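Local structure of serine racemase (Enterococcus faecalis, 4ECL) at residues Tyr205-Pro211 / Asp233-Leu239; Lys198-Ser204 / Cys215-Gly221; Val222-Gly226 / Leu241-Leu245. The protein belongs to the alanine racemase family, its cytoplasmic part joining an N-terminal TIM-type barrel to a C-terminal domain rich in beta strands. One frame throughout, in Å; residues are numbered along the deposited sequence.

Interaction 1: Tyr205-Pro211 / Asp233-Leu239; sequences YGLLNYP and DKTKLEL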
loop_
_atom_site.group_PDB
_atom_site.type_symbol
_atom_site.label_atom_id
_atom_site.label_comp_id
_atom_site.label_asym_id
_atom_site.label_seq_id
_atom_site.Cartn_x
_atom_site.Cartn_y
_atom_site.Cartn_z
ATOM N N TYR A 205 12.233 10.797 -17.837
ATOM C CA TYR A 205 13.227 10.302 -18.783
ATOM C C TYR A 205 13.152 11.007 -20.152
ATOM O O TYR A 205 14.105 10.970 -20.941
ATOM C CB TYR A 205 13.135 8.781 -18.917
ATOM C CG TYR A 205 13.697 8.054 -17.717
ATOM C CD1 TYR A 205 15.066 7.836 -17.590
ATOM C CD2 TYR A 205 12.864 7.599 -16.705
ATOM C CE1 TYR A 205 15.597 7.173 -16.485
ATOM C CE2 TYR A 205 13.381 6.932 -15.596
ATOM C CZ TYR A 205 14.748 6.723 -15.490
ATOM O OH TYR A 205 15.260 6.059 -14.388
ATOM N N GLY A 206 12.024 11.655 -20.420
ATOM C CA GLY A 206 11.869 12.436 -21.640
ATOM C C GLY A 206 12.816 13.619 -21.608
ATOM O O GLY A 206 13.472 13.947 -22.606
ATOM N N LEU A 207 12.876 14.267 -20.449
ATOM C CA LEU A 207 13.853 15.327 -20.200
ATOM C C LEU A 207 15.277 14.780 -20.245
ATOM O O LEU A 207 16.128 15.310 -20.951
ATOM C CB LEU A 207 13.607 15.980 -18.836
ATOM C CG LEU A 207 14.640 17.022 -18.413
ATOM C CD1 LEU A 207 14.841 18.092 -19.507
ATOM C CD2 LEU A 207 14.213 17.659 -17.105
ATOM N N LEU A 208 15.534 13.718 -19.486
ATOM C CA LEU A 208 16.888 13.171 -19.360
ATOM C C LEU A 208 17.446 12.594 -20.656
ATOM O O LEU A 208 18.647 12.696 -20.917
ATOM C CB LEU A 208 16.936 12.082 -18.281
ATOM C CG LEU A 208 16.615 12.485 -16.846
ATOM C CD1 LEU A 208 16.686 11.253 -15.937
ATOM C CD2 LEU A 208 17.564 13.575 -16.372
ATOM N N ASN A 209 16.583 11.961 -21.445
ATOM C CA ASN A 209 17.026 11.260 -22.648
ATOM C C ASN A 209 16.646 11.934 -23.979
ATOM O O ASN A 209 17.211 11.608 -25.032
ATOM C CB ASN A 209 16.550 9.803 -22.611
ATOM C CG ASN A 209 17.449 8.922 -21.753
ATOM O OD1 ASN A 209 18.660 9.127 -21.711
ATOM N ND2 ASN A 209 16.861 7.947 -21.062
ATOM N N TYR A 210 15.690 12.859 -23.927
ATOM C CA TYR A 210 15.286 13.617 -25.113
ATOM C C TYR A 210 15.257 15.120 -24.801
ATOM O O TYR A 210 14.246 15.797 -25.001
ATOM C CB TYR A 210 13.938 13.082 -25.662
ATOM C CG TYR A 210 14.088 11.663 -26.162
ATOM C CD1 TYR A 210 14.009 10.587 -25.285
ATOM C CD2 TYR A 210 14.376 11.399 -27.496
ATOM C CE1 TYR A 210 14.191 9.291 -25.725
ATOM C CE2 TYR A 210 14.554 10.096 -27.948
ATOM C CZ TYR A 210 14.462 9.048 -27.055
ATOM O OH TYR A 210 14.649 7.751 -27.479
ATOM N N PRO A 211 16.386 15.656 -24.317
ATOM C CA PRO A 211 16.382 17.030 -23.814
ATOM C C PRO A 211 16.210 18.036 -24.939
ATOM O O PRO A 211 15.811 19.174 -24.698
ATOM C CB PRO A 211 17.774 17.176 -23.210
ATOM C CG PRO A 211 18.621 16.267 -24.029
ATOM C CD PRO A 211 17.747 15.104 -24.409
ATOM N N ASP A 233 20.972 3.362 -15.314
ATOM C CA ASP A 233 21.000 3.763 -16.718
ATOM C C ASP A 233 21.871 4.994 -16.915
ATOM O O ASP A 233 21.845 5.920 -16.098
ATOM C CB ASP A 233 19.592 4.055 -17.248
ATOM C CG ASP A 233 19.608 4.669 -18.650
ATOM O OD1 ASP A 233 20.409 4.210 -19.496
ATOM O OD2 ASP A 233 18.830 5.616 -18.906
ATOM N N LYS A 234 22.642 4.999 -17.999
ATOM C CA LYS A 234 23.328 6.210 -18.427
ATOM C C LYS A 234 22.391 7.045 -19.295
ATOM O O LYS A 234 22.254 6.794 -20.495
ATOM C CB LYS A 234 24.604 5.879 -19.201
ATOM C CG LYS A 234 25.434 7.106 -19.554
ATOM C CD LYS A 234 26.894 6.908 -19.181
ATOM C CE LYS A 234 27.030 6.498 -17.719
ATOM N NZ LYS A 234 28.444 6.197 -17.355
ATOM N N THR A 235 21.739 8.027 -18.680
ATOM C CA THR A 235 20.883 8.941 -19.420
ATOM C C THR A 235 21.735 9.933 -20.207
ATOM O O THR A 235 22.920 10.089 -19.926
ATOM C CB THR A 235 19.935 9.701 -18.482
ATOM O OG1 THR A 235 20.689 10.253 -17.400
ATOM C CG2 THR A 235 18.851 8.764 -17.929
ATOM N N LYS A 236 21.135 10.597 -21.191
ATOM C CA LYS A 236 21.862 11.566 -22.001
ATOM C C LYS A 236 22.340 12.722 -21.131
ATOM O O LYS A 236 23.520 13.050 -21.122
ATOM C CB LYS A 236 21.011 12.073 -23.170
ATOM C CG LYS A 236 20.742 11.023 -24.238
ATOM C CD LYS A 236 22.034 10.344 -24.662
ATOM C CE LYS A 236 21.777 9.195 -25.629
ATOM N NZ LYS A 236 23.022 8.414 -25.911
ATOM N N LEU A 237 21.426 13.336 -20.391
ATOM C CA LEU A 237 21.836 14.306 -19.395
ATOM C C LEU A 237 22.112 13.532 -18.119
ATOM O O LEU A 237 21.399 12.584 -17.797
ATOM C CB LEU A 237 20.722 15.301 -19.099
ATOM C CG LEU A 237 20.075 16.123 -20.197
ATOM C CD1 LEU A 237 19.192 17.135 -19.502
ATOM C CD2 LEU A 237 21.140 16.808 -21.048
ATOM N N GLU A 238 23.139 13.929 -17.387
ATOM C CA GLU A 238 23.341 13.380 -16.061
ATOM C C GLU A 238 23.210 14.510 -15.062
ATOM O O GLU A 238 24.138 15.286 -14.861
ATOM C CB GLU A 238 24.698 12.686 -15.949
ATOM C CG GLU A 238 24.762 11.367 -16.704
ATOM C CD GLU A 238 26.015 10.571 -16.386
ATOM O OE1 GLU A 238 27.040 11.189 -16.023
ATOM O OE2 GLU A 238 25.971 9.326 -16.496
ATOM N N LEU A 239 22.033 14.618 -14.466
ATOM C CA LEU A 239 21.753 15.677 -13.514
ATOM C C LEU A 239 22.134 15.261 -12.100
ATOM O O LEU A 239 22.187 14.070 -11.771
ATOM C CB LEU A 239 20.271 16.058 -13.561
ATOM C CG LEU A 239 19.776 16.608 -14.903
ATOM C CD1 LEU A 239 18.319 17.037 -14.791
ATOM C CD2 LEU A 239 20.656 17.766 -15.340
#
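A short helix is edged by an irregular loop where Leu208 and Asn209, at the end of helix 204-209, meet Thr235, Lys236 and Leu237, part of the long excursion that follows strand 217-220. Two hydrogen bonds align the segments. Leu237 N bonds to Leu208 O at 2.9 Å, almost straight (175°) and in the carbonyl plane. One residue on, the side chain of Asn209 takes over, its OD1 accepting Lys236 N at 2.9 Å with the donor tilted 20° from the amide plane. The other half of that amide, ND2, bonds to Ala164 O, so both ends of the group are fixed and its rotation is set.

Apolar contacts surround these bonds. With chi1 of Thr235 at 49°, CG2 stands anti to the carbonyl carbon and is carried to the edge of the Tyr205 ring, 3.9 Å from CE1; it also lies against Leu208 CB and CD1. Leu208 CD2 reaches Leu239 CD1 at 3.9 Å. Pro211 and Leu237 lie flank to flank, running opposite ways, with CB of the proline 3.9 Å from CG of the leucine. The helix is the connection between the last two strands of a TIM-type beta/alpha barrel, with the later loop packed along it.

Interaction 2: Lys198-Ser204 / Cys215-Gly221; sequences KVHIQSS and CDYIRVG. With SO4 (sulfate ion), chain G.
Oxygen O2 of the bound sulfate is gripped from both segments: Ser204 OG donates to it at 2.6 Å, Gly221 N at 2.9 Å, and Ser204 N adds a third bond. Ser204 OG also accepts Ala223 N, so the hydroxyl that holds the anion is itself positioned by the chain beyond Gly221. Tyr42 OH, at the end of helix 38-42, bonds to the ion too.

Further along, Arg219 bends at chi3, which brings its guanidinium to the main chain of His200 to Gln202. NH1 meets His200 ND1 at 2.8 Å, within the guanidinium plane but tilted from the ring, the two planes standing 59° apart; NH2 bonds to Thr159 O and, weakly, to Ile201 O. Gln202 O sits over the centre of one guanidinium face while accepting Arg219 N at 3.0 Å.

These segments carry the last two strands of the barrel, 198-200 and 217-220, and the latter pairs with strand 32-36 to close the ring; an anion held at its C-terminal rim is consistent with the cofactor phosphate site of alanine racemases. With chi1 at 49°, CG of His200 lies between backbone N and carbonyl carbon, which turns the imidazole face toward the edge of Tyr217 in an offset edge-to-face pair, planes 88° apart and centroids 5.4 Å. His123 holds NE2 of that histidine, and Glu80 the hydroxyl of Tyr217.

Just before strand 217-220, Asp216 makes two hydrogen bonds with Val199: Asp216 N to Val199 O at 2.7 Å, and Val199 N to carboxylate OD2, met on its anti side, at 2.7 Å. One water bridges Gln202 N, Gln202 OE1 and Tyr217 O, while Ile218 CG1 lies 3.5 Å from Gln202 OE1.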
loop_
_atom_site.group_PDB
_atom_site.type_symbol
_atom_site.label_atom_id
_atom_site.label_comp_id
_atom_site.label_asym_id
_atom_site.label_seq_id
_atom_site.Cartn_x
_atom_site.Cartn_y
_atom_site.Cartn_z
ATOM N N LYS A 198 -0.572 25.007 -25.324
ATOM C CA LYS A 198 0.638 24.506 -24.680
ATOM C C LYS A 198 0.860 23.023 -24.962
ATOM O O LYS A 198 -0.084 22.229 -25.000
ATOM C CB LYS A 198 0.598 24.767 -23.172
ATOM C CG LYS A 198 0.418 26.239 -22.828
ATOM C CD LYS A 198 0.629 26.503 -21.344
ATOM C CE LYS A 198 0.714 27.996 -21.065
ATOM N NZ LYS A 198 1.258 28.248 -19.698
ATOM N N VAL A 199 2.118 22.657 -25.167
ATOM C CA VAL A 199 2.474 21.288 -25.518
ATOM C C VAL A 199 3.308 20.621 -24.424
ATOM O O VAL A 199 4.213 21.244 -23.856
ATOM C CB VAL A 199 3.281 21.266 -26.829
ATOM C CG1 VAL A 199 3.836 19.882 -27.106
ATOM C CG2 VAL A 199 2.414 21.755 -28.007
ATOM N N HIS A 200 3.016 19.355 -24.133
ATOM C CA HIS A 200 3.938 18.564 -23.331
ATOM C C HIS A 200 3.981 17.098 -23.751
ATOM O O HIS A 200 2.971 16.507 -24.080
ATOM C CB HIS A 200 3.716 18.757 -21.819
ATOM C CG HIS A 200 2.289 18.622 -21.369
ATOM N ND1 HIS A 200 1.836 17.543 -20.641
ATOM C CD2 HIS A 200 1.230 19.458 -21.497
ATOM C CE1 HIS A 200 0.555 17.707 -20.358
ATOM N NE2 HIS A 200 0.161 18.858 -20.874
ATOM N N ILE A 201 5.179 16.533 -23.743
ATOM C CA ILE A 201 5.449 15.212 -24.295
ATOM C C ILE A 201 6.283 14.430 -23.281
ATOM O O ILE A 201 6.197 13.203 -23.191
ATOM C CB ILE A 201 6.266 15.371 -25.612
ATOM C CG1 ILE A 201 5.398 15.995 -26.701
ATOM C CG2 ILE A 201 6.829 14.047 -26.122
ATOM C CD1 ILE A 201 6.227 16.628 -27.816
ATOM N N GLN A 202 7.088 15.156 -22.507
ATOM C CA GLN A 202 8.096 14.522 -21.653
ATOM C C GLN A 202 7.694 14.290 -20.204
ATOM O O GLN A 202 7.106 15.153 -19.534
ATOM C CB GLN A 202 9.395 15.336 -21.655
ATOM C CG GLN A 202 10.009 15.543 -23.022
ATOM C CD GLN A 202 10.681 16.877 -23.120
ATOM O OE1 GLN A 202 10.012 17.914 -23.147
ATOM N NE2 GLN A 202 12.013 16.873 -23.127
ATOM N N SER A 203 8.048 13.109 -19.723
ATOM C CA SER A 203 8.112 12.864 -18.298
ATOM C C SER A 203 9.590 12.920 -17.915
ATOM O O SER A 203 10.386 13.467 -18.683
ATOM C CB SER A 203 7.474 11.519 -17.964
ATOM O OG SER A 203 6.085 11.575 -18.217
ATOM N N SER A 204 9.961 12.364 -16.752
ATOM C CA SER A 204 11.352 12.441 -16.262
ATOM C C SER A 204 12.395 11.991 -17.284
ATOM O O SER A 204 13.356 12.700 -17.549
ATOM C CB SER A 204 11.559 11.624 -14.969
ATOM O OG SER A 204 10.848 12.163 -13.862
ATOM N N CYS A 215 9.098 21.908 -25.466
ATOM C CA CYS A 215 7.691 21.930 -25.079
ATOM C C CYS A 215 7.410 23.007 -24.037
ATOM O O CYS A 215 8.322 23.702 -23.588
ATOM C CB CYS A 215 7.261 20.554 -24.549
ATOM S SG CYS A 215 7.662 19.190 -25.683
ATOM N N ASP A 216 6.145 23.142 -23.644
ATOM C CA ASP A 216 5.769 24.172 -22.676
ATOM C C ASP A 216 5.754 23.658 -21.238
ATOM O O ASP A 216 5.815 24.443 -20.292
ATOM C CB ASP A 216 4.412 24.754 -23.049
ATOM C CG ASP A 216 4.415 25.337 -24.442
ATOM O OD1 ASP A 216 4.897 26.478 -24.599
ATOM O OD2 ASP A 216 3.975 24.633 -25.380
ATOM N N TYR A 217 5.642 22.341 -21.086
ATOM C CA TYR A 217 5.775 21.702 -19.788
ATOM C C TYR A 217 6.618 20.452 -19.891
ATOM O O TYR A 217 6.643 19.774 -20.928
ATOM C CB TYR A 217 4.428 21.235 -19.234
ATOM C CG TYR A 217 3.386 22.290 -18.989
ATOM C CD1 TYR A 217 3.406 23.068 -17.840
ATOM C CD2 TYR A 217 2.344 22.463 -19.880
ATOM C CE1 TYR A 217 2.425 24.015 -17.609
ATOM C CE2 TYR A 217 1.362 23.391 -19.654
ATOM C CZ TYR A 217 1.404 24.170 -18.526
ATOM O OH TYR A 217 0.406 25.092 -18.326
ATOM N N ILE A 218 7.269 20.130 -18.779
ATOM C CA ILE A 218 7.778 18.794 -18.558
ATOM C C ILE A 218 7.168 18.285 -17.254
ATOM O O ILE A 218 7.246 18.957 -16.216
ATOM C CB ILE A 218 9.316 18.779 -18.509
ATOM C CG1 ILE A 218 9.860 19.235 -19.869
ATOM C CG2 ILE A 218 9.824 17.392 -18.164
ATOM C CD1 ILE A 218 11.361 19.285 -19.962
ATOM N N ARG A 219 6.536 17.119 -17.336
ATOM C CA ARG A 219 5.867 16.480 -16.200
ATOM C C ARG A 219 6.892 15.651 -15.445
ATOM O O ARG A 219 7.216 14.535 -15.846
ATOM C CB ARG A 219 4.746 15.543 -16.685
ATOM C CG ARG A 219 3.662 16.193 -17.546
ATOM C CD ARG A 219 2.667 15.170 -18.106
ATOM N NE ARG A 219 3.328 14.098 -18.857
ATOM C CZ ARG A 219 3.491 14.080 -20.182
ATOM N NH1 ARG A 219 3.044 15.081 -20.926
ATOM N NH2 ARG A 219 4.103 13.059 -20.773
ATOM N N VAL A 220 7.402 16.174 -14.343
ATOM C CA VAL A 220 8.453 15.446 -13.643
ATOM C C VAL A 220 7.933 14.648 -12.449
ATOM O O VAL A 220 7.273 15.178 -11.552
ATOM C CB VAL A 220 9.641 16.373 -13.268
ATOM C CG1 VAL A 220 10.268 16.940 -14.531
ATOM C CG2 VAL A 220 9.166 17.507 -12.401
ATOM N N GLY A 221 8.218 13.350 -12.470
ATOM C CA GLY A 221 7.828 12.457 -11.394
ATOM C C GLY A 221 9.045 12.019 -10.604
ATOM O O GLY A 221 9.515 12.752 -9.735
HETATM S S SO4 G . 7.869 9.868 -14.229
HETATM O O1 SO4 G . 6.480 9.958 -14.691
HETATM O O2 SO4 G . 8.492 11.188 -14.320
HETATM O O3 SO4 G . 7.853 9.411 -12.842
HETATM O O4 SO4 G . 8.592 8.896 -15.043
HETATM O O HOH W 1 4.044 26.710 -19.593
HETATM O O HOH W 2 7.437 17.855 -22.583
HETATM O O HOH W 3 10.676 20.421 -23.344
#

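Interaction 3: Val222-Gly226 / Leu241-Leu245; sequences VALYG and LRPVL. With SO4 (sulfate ion), chain G.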
loop_
_atom_site.group_PDB
_atom_site.type_symbol
_atom_site.label_atom_id
_atom_site.label_comp_id
_atom_site.label_asym_id
_atom_site.label_seq_id
_atom_site.Cartn_x
_atom_site.Cartn_y
_atom_site.Cartn_z
ATOM N N VAL A 222 9.569 10.834 -10.908
ATOM C CA VAL A 222 10.667 10.268 -10.123
ATOM C C VAL A 222 11.882 11.189 -9.994
ATOM O O VAL A 222 12.498 11.239 -8.931
ATOM C CB VAL A 222 11.126 8.883 -10.646
ATOM C CG1 VAL A 222 10.038 7.851 -10.445
ATOM C CG2 VAL A 222 11.552 8.965 -12.130
ATOM N N ALA A 223 12.222 11.922 -11.057
ATOM C CA ALA A 223 13.386 12.804 -11.011
ATOM C C ALA A 223 13.211 13.866 -9.937
ATOM O O ALA A 223 14.167 14.230 -9.246
ATOM C CB ALA A 223 13.646 13.463 -12.384
ATOM N N LEU A 224 11.989 14.367 -9.797
ATOM C CA LEU A 224 11.714 15.389 -8.799
ATOM C C LEU A 224 12.036 14.866 -7.393
ATOM O O LEU A 224 12.463 15.620 -6.511
ATOM C CB LEU A 224 10.254 15.805 -8.887
ATOM C CG LEU A 224 9.754 16.864 -7.911
ATOM C CD1 LEU A 224 10.323 18.201 -8.264
ATOM C CD2 LEU A 224 8.228 16.912 -7.879
ATOM N N TYR A 225 11.857 13.567 -7.202
ATOM C CA TYR A 225 12.054 12.955 -5.890
ATOM C C TYR A 225 13.471 12.407 -5.710
ATOM O O TYR A 225 13.808 11.821 -4.679
ATOM C CB TYR A 225 10.983 11.883 -5.647
ATOM C CG TYR A 225 9.584 12.447 -5.782
ATOM C CD1 TYR A 225 9.107 13.386 -4.872
ATOM C CD2 TYR A 225 8.753 12.068 -6.824
ATOM C CE1 TYR A 225 7.835 13.920 -4.985
ATOM C CE2 TYR A 225 7.474 12.596 -6.949
ATOM C CZ TYR A 225 7.024 13.522 -6.024
ATOM O OH TYR A 225 5.760 14.065 -6.140
ATOM N N GLY A 226 14.300 12.603 -6.725
ATOM C CA GLY A 226 15.725 12.344 -6.602
ATOM C C GLY A 226 16.061 10.874 -6.669
ATOM O O GLY A 226 17.105 10.428 -6.188
ATOM N N LEU A 241 20.781 14.910 -8.973
ATOM C CA LEU A 241 19.516 14.798 -8.249
ATOM C C LEU A 241 19.737 14.126 -6.891
ATOM O O LEU A 241 20.523 13.179 -6.771
ATOM C CB LEU A 241 18.499 14.021 -9.084
ATOM C CG LEU A 241 18.198 14.679 -10.428
ATOM C CD1 LEU A 241 17.413 13.740 -11.320
ATOM C CD2 LEU A 241 17.451 15.993 -10.209
ATOM N N ARG A 242 19.066 14.625 -5.861
ATOM C CA ARG A 242 19.321 14.123 -4.516
ATOM C C ARG A 242 18.052 13.515 -3.899
ATOM O O ARG A 242 16.975 14.089 -4.032
ATOM C CB ARG A 242 19.897 15.234 -3.642
ATOM C CG ARG A 242 21.220 15.786 -4.192
ATOM C CD ARG A 242 21.817 16.878 -3.329
ATOM N NE ARG A 242 23.019 17.429 -3.949
ATOM C CZ ARG A 242 23.490 18.650 -3.717
ATOM N NH1 ARG A 242 22.860 19.467 -2.881
ATOM N NH2 ARG A 242 24.590 19.060 -4.336
ATOM N N PRO A 243 18.185 12.356 -3.222
ATOM C CA PRO A 243 17.016 11.638 -2.684
ATOM C C PRO A 243 16.277 12.455 -1.629
ATOM O O PRO A 243 16.898 13.034 -0.729
ATOM C CB PRO A 243 17.630 10.385 -2.043
ATOM C CG PRO A 243 19.064 10.743 -1.772
ATOM C CD PRO A 243 19.451 11.678 -2.891
ATOM N N VAL A 244 14.958 12.508 -1.761
ATOM C CA VAL A 244 14.121 13.298 -0.869
ATOM C C VAL A 244 13.586 12.477 0.314
ATOM O O VAL A 244 13.455 12.990 1.438
ATOM C CB VAL A 244 12.944 13.924 -1.652
ATOM C CG1 VAL A 244 11.961 14.622 -0.713
ATOM C CG2 VAL A 244 13.473 14.898 -2.708
ATOM N N LEU A 245 13.283 11.203 0.062
ATOM C CA LEU A 245 12.609 10.377 1.064
ATOM C C LEU A 245 13.536 9.481 1.873
ATOM O O LEU A 245 14.398 8.798 1.319
ATOM C CB LEU A 245 11.528 9.518 0.395
ATOM C CG LEU A 245 10.681 8.578 1.261
ATOM C CD1 LEU A 245 9.278 8.452 0.678
ATOM C CD2 LEU A 245 11.329 7.192 1.381
HETATM S S SO4 G . 7.869 9.868 -14.229
HETATM O O1 SO4 G . 6.480 9.958 -14.691
HETATM O O2 SO4 G . 8.492 11.188 -14.320
HETATM O O3 SO4 G . 7.853 9.411 -12.842
HETATM O O4 SO4 G . 8.592 8.896 -15.043
HETATM O O HOH W 4 12.787 10.259 -2.627
HETATM O O HOH W 5 19.813 10.124 -6.047
#
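Tyr225 O accepts Val244 N at 3.2 Å, with the donor standing above the carbonyl plane instead of on a lone pair. The same oxygen takes a hydrogen from a water at 2.8 Å, and that water in turn accepts Leu245 N, so one carbonyl serves two consecutive amides, one of them through solvent. Beside it, Gly226 closes in on the opposing chain: its CA-H points at Arg242 O, 3.3 Å from CA, nearly straight at 166°. A side chain here would collide with Arg242 O, and the positive phi of 77° also favours glycine. A second water ties Gly226 O, at 2.7 Å, to Leu241 O. Apolar contact flanks these bonds: Leu241 CD1 lies 3.9 Å from Ala223 CB, and Val244 CG2 packs on the carbonyl of Tyr225.

One shell out, Asn19 of helix 13-25 bonds through ND2 to Leu224 O and through OD1 to Arg242 N, holding both segments at once. The ring of Tyr225 stacks on His44, with its hydroxyl bonded to Val36 O, while at the far end of the turn Val222 N reaches sulfate O3 at 3.0 Å. Since the polar part of the contact is made of backbone groups and bridging waters, its alignment probably depends largely on the path of the main chain at Gly226.

How the interactions relate
The chain enters through 198-204, runs on into 205-211, and returns at 215-221, closing interaction 2 round helix 204-209, the link between the last two barrel strands. Interaction 3 opens immediately afterwards at 222-226. The loop then comes back at 233-239 to close interaction 1 on that helix, and at 241-245 to close interaction 3, just as strand 245-257 begins. Interaction 1 therefore crosses both others, while 2 and 3 stand in series, and none nests within another. Leu207 and Gln202 join interactions 1 and 2, whereas Ser204, Ala223 and a shared sulfate join 2 and 3. Together they tie the barrel's closing strand to the passage into the C-terminal domain.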